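Long-range contact in putative branched-chain amino acid aminotransferase IlvE (Streptococcus mutans, PDB 4DQN), which probably catalyses the reversible, pyridoxal-phosphate-dependent transfer of the amino group between leucine, isoleucine or valine and 2-oxoglutarate: residues A[132-137]-A[147-152]. Numbering follows the deposited sequence.
Sequences LLIGVG and EYIFTI
The carbonyl oxygen of Leu132 meets two groups of the opposing strand: Thr151 N donates a hydrogen bond of 2.9 Å to Leu132 O, and Phe150 CA adds a weaker CA-H...O contact, 3.3 Å from Leu132 O with 147° at the hydrogen. Residues 132-137 and 147-152 lie along a β-hairpin, strands 126-136 and 147-157, within the antiparallel sheet that also includes strands 24-30 and 59-68, part of the class IV aminotransferase fold. Ile134 and Ile149 exchange both backbone bonds, as do Leu132 and Thr151, whereas Leu133 faces Phe150 and Gly135 faces Tyr148 as non-hydrogen-bonded pairs.

On the face carrying Tyr148, the phenol ring lies against Gly135, with CD2 3.5 Å from Gly135 CA. It gets there because CG lies beside the backbone N (chi1 -64°), and glycine, having no side chain, lets the ring settle close to the main chain. Leu133 CB meets the Phe150 ring at its edge, near the ring plane; Trp34 touches all three side chains of this face.

The other face is rich in beta-branched side chains (Ile134, Val136, Ile149 and Thr151), which suit extended strands. Ile134 and Ile149 lie side by side, CG1 of the former 3.8 Å from CB of the latter, while Val136 crosses Ile149 roughly at a right angle. Thr151 divides its branches: CG2 packs 3.9 Å from Leu132 CB, and OG1 hydrogen-bonds to Tyr25 O. Leu54 and His55 of the second subunit pack on Ile134 and Leu132, respectively. Toward the connecting loop, a water donates a 2.6 Å hydrogen bond to Val136 O and weakly accepts one from Glu147 N.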
loop_
_atom_site.group_PDB
_atom_site.type_symbol
_atom_site.label_atom_id
_atom_site.label_comp_id
_atom_site.label_asym_id
_atom_site.label_seq_id
_atom_site.Cartn_x
_atom_site.Cartn_y
_atom_site.Cartn_z
ATOM N N LEU A 132 -3.377 14.536 -3.877
ATOM C CA LEU A 132 -3.710 13.187 -3.460
ATOM C C LEU A 132 -4.775 12.678 -4.407
ATOM O O LEU A 132 -5.720 13.409 -4.728
ATOM C CB LEU A 132 -4.270 13.204 -2.035
ATOM C CG LEU A 132 -4.859 11.917 -1.454
ATOM C CD1 LEU A 132 -3.753 10.940 -1.093
ATOM C CD2 LEU A 132 -5.695 12.223 -0.234
ATOM N N LEU A 133 -4.623 11.425 -4.841
ATOM C CA LEU A 133 -5.547 10.805 -5.783
ATOM C C LEU A 133 -5.954 9.470 -5.195
ATOM O O LEU A 133 -5.106 8.583 -5.023
ATOM C CB LEU A 133 -4.846 10.587 -7.139
ATOM C CG LEU A 133 -5.614 9.855 -8.249
ATOM C CD1 LEU A 133 -6.878 10.636 -8.613
ATOM C CD2 LEU A 133 -4.701 9.675 -9.491
ATOM N N ILE A 134 -7.240 9.316 -4.879
ATOM C CA ILE A 134 -7.705 8.131 -4.166
ATOM C C ILE A 134 -8.937 7.485 -4.785
ATOM O O ILE A 134 -9.843 8.177 -5.271
ATOM C CB ILE A 134 -8.028 8.448 -2.688
ATOM C CG1 ILE A 134 -8.904 9.702 -2.572
ATOM C CG2 ILE A 134 -6.748 8.627 -1.872
ATOM C CD1 ILE A 134 -9.428 9.925 -1.137
ATOM N N GLY A 135 -8.964 6.153 -4.762
ATOM C CA GLY A 135 -10.154 5.402 -5.141
ATOM C C GLY A 135 -11.169 5.393 -4.014
ATOM O O GLY A 135 -10.855 4.976 -2.893
ATOM N N VAL A 136 -12.390 5.844 -4.306
ATOM C CA VAL A 136 -13.461 5.898 -3.308
ATOM C C VAL A 136 -14.699 5.155 -3.797
ATOM O O VAL A 136 -14.598 4.311 -4.693
ATOM C CB VAL A 136 -13.780 7.351 -2.882
ATOM C CG1 VAL A 136 -12.549 7.958 -2.210
ATOM C CG2 VAL A 136 -14.209 8.229 -4.085
ATOM N N GLY A 137 -15.858 5.433 -3.207
ATOM C CA GLY A 137 -17.049 4.670 -3.535
ATOM C C GLY A 137 -16.996 3.265 -2.955
ATOM O O GLY A 137 -16.194 2.978 -2.065
ATOM N N GLU A 147 -15.227 5.509 -8.748
ATOM C CA GLU A 147 -15.255 6.903 -8.281
ATOM C C GLU A 147 -13.897 7.288 -7.694
ATOM O O GLU A 147 -13.278 6.491 -6.994
ATOM C CB GLU A 147 -16.344 7.094 -7.216
ATOM C CG GLU A 147 -17.773 6.887 -7.728
ATOM C CD GLU A 147 -18.805 6.969 -6.615
ATOM O OE1 GLU A 147 -18.667 7.844 -5.733
ATOM O OE2 GLU A 147 -19.748 6.146 -6.613
ATOM N N TYR A 148 -13.421 8.498 -7.981
ATOM C CA TYR A 148 -12.133 8.936 -7.449
ATOM C C TYR A 148 -12.199 10.355 -6.934
ATOM O O TYR A 148 -13.025 11.160 -7.389
ATOM C CB TYR A 148 -11.041 8.827 -8.526
ATOM C CG TYR A 148 -10.805 7.395 -8.938
ATOM C CD1 TYR A 148 -11.625 6.782 -9.878
ATOM C CD2 TYR A 148 -9.781 6.646 -8.358
ATOM C CE1 TYR A 148 -11.435 5.454 -10.240
ATOM C CE2 TYR A 148 -9.571 5.313 -8.712
ATOM C CZ TYR A 148 -10.399 4.733 -9.661
ATOM O OH TYR A 148 -10.209 3.426 -10.027
ATOM N N ILE A 149 -11.326 10.664 -5.980
ATOM C CA ILE A 149 -11.126 12.050 -5.556
ATOM C C ILE A 149 -9.728 12.492 -5.917
ATOM O O ILE A 149 -8.780 11.753 -5.687
ATOM C CB ILE A 149 -11.337 12.205 -4.033
ATOM C CG1 ILE A 149 -12.819 12.018 -3.695
ATOM C CG2 ILE A 149 -10.897 13.595 -3.554
ATOM C CD1 ILE A 149 -13.127 12.076 -2.204
ATOM N N PHE A 150 -9.600 13.691 -6.495
ATOM C CA PHE A 150 -8.308 14.354 -6.615
ATOM C C PHE A 150 -8.367 15.632 -5.793
ATOM O O PHE A 150 -9.221 16.496 -6.023
ATOM C CB PHE A 150 -7.965 14.664 -8.083
ATOM C CG PHE A 150 -6.673 15.448 -8.260
ATOM C CD1 PHE A 150 -5.448 14.916 -7.849
ATOM C CD2 PHE A 150 -6.686 16.709 -8.845
ATOM C CE1 PHE A 150 -4.248 15.651 -8.015
ATOM C CE2 PHE A 150 -5.499 17.450 -9.020
ATOM C CZ PHE A 150 -4.280 16.918 -8.607
ATOM N N THR A 151 -7.480 15.743 -4.809
ATOM C CA THR A 151 -7.447 16.928 -3.969
ATOM C C THR A 151 -6.022 17.456 -3.818
ATOM O O THR A 151 -5.066 16.682 -3.814
ATOM C CB THR A 151 -8.101 16.651 -2.583
ATOM O OG1 THR A 151 -8.092 17.843 -1.790
ATOM C CG2 THR A 151 -7.380 15.516 -1.824
ATOM N N ILE A 152 -5.875 18.777 -3.747
ATOM C CA ILE A 152 -4.586 19.354 -3.373
ATOM C C ILE A 152 -4.770 20.262 -2.174
ATOM O O ILE A 152 -5.503 21.260 -2.246
ATOM C CB ILE A 152 -3.947 20.194 -4.501
ATOM C CG1 ILE A 152 -3.862 19.407 -5.821
ATOM C CG2 ILE A 152 -2.554 20.672 -4.080
ATOM C CD1 ILE A 152 -3.152 20.192 -6.966
HETATM O O HOH W 1 -15.921 3.089 -6.555
#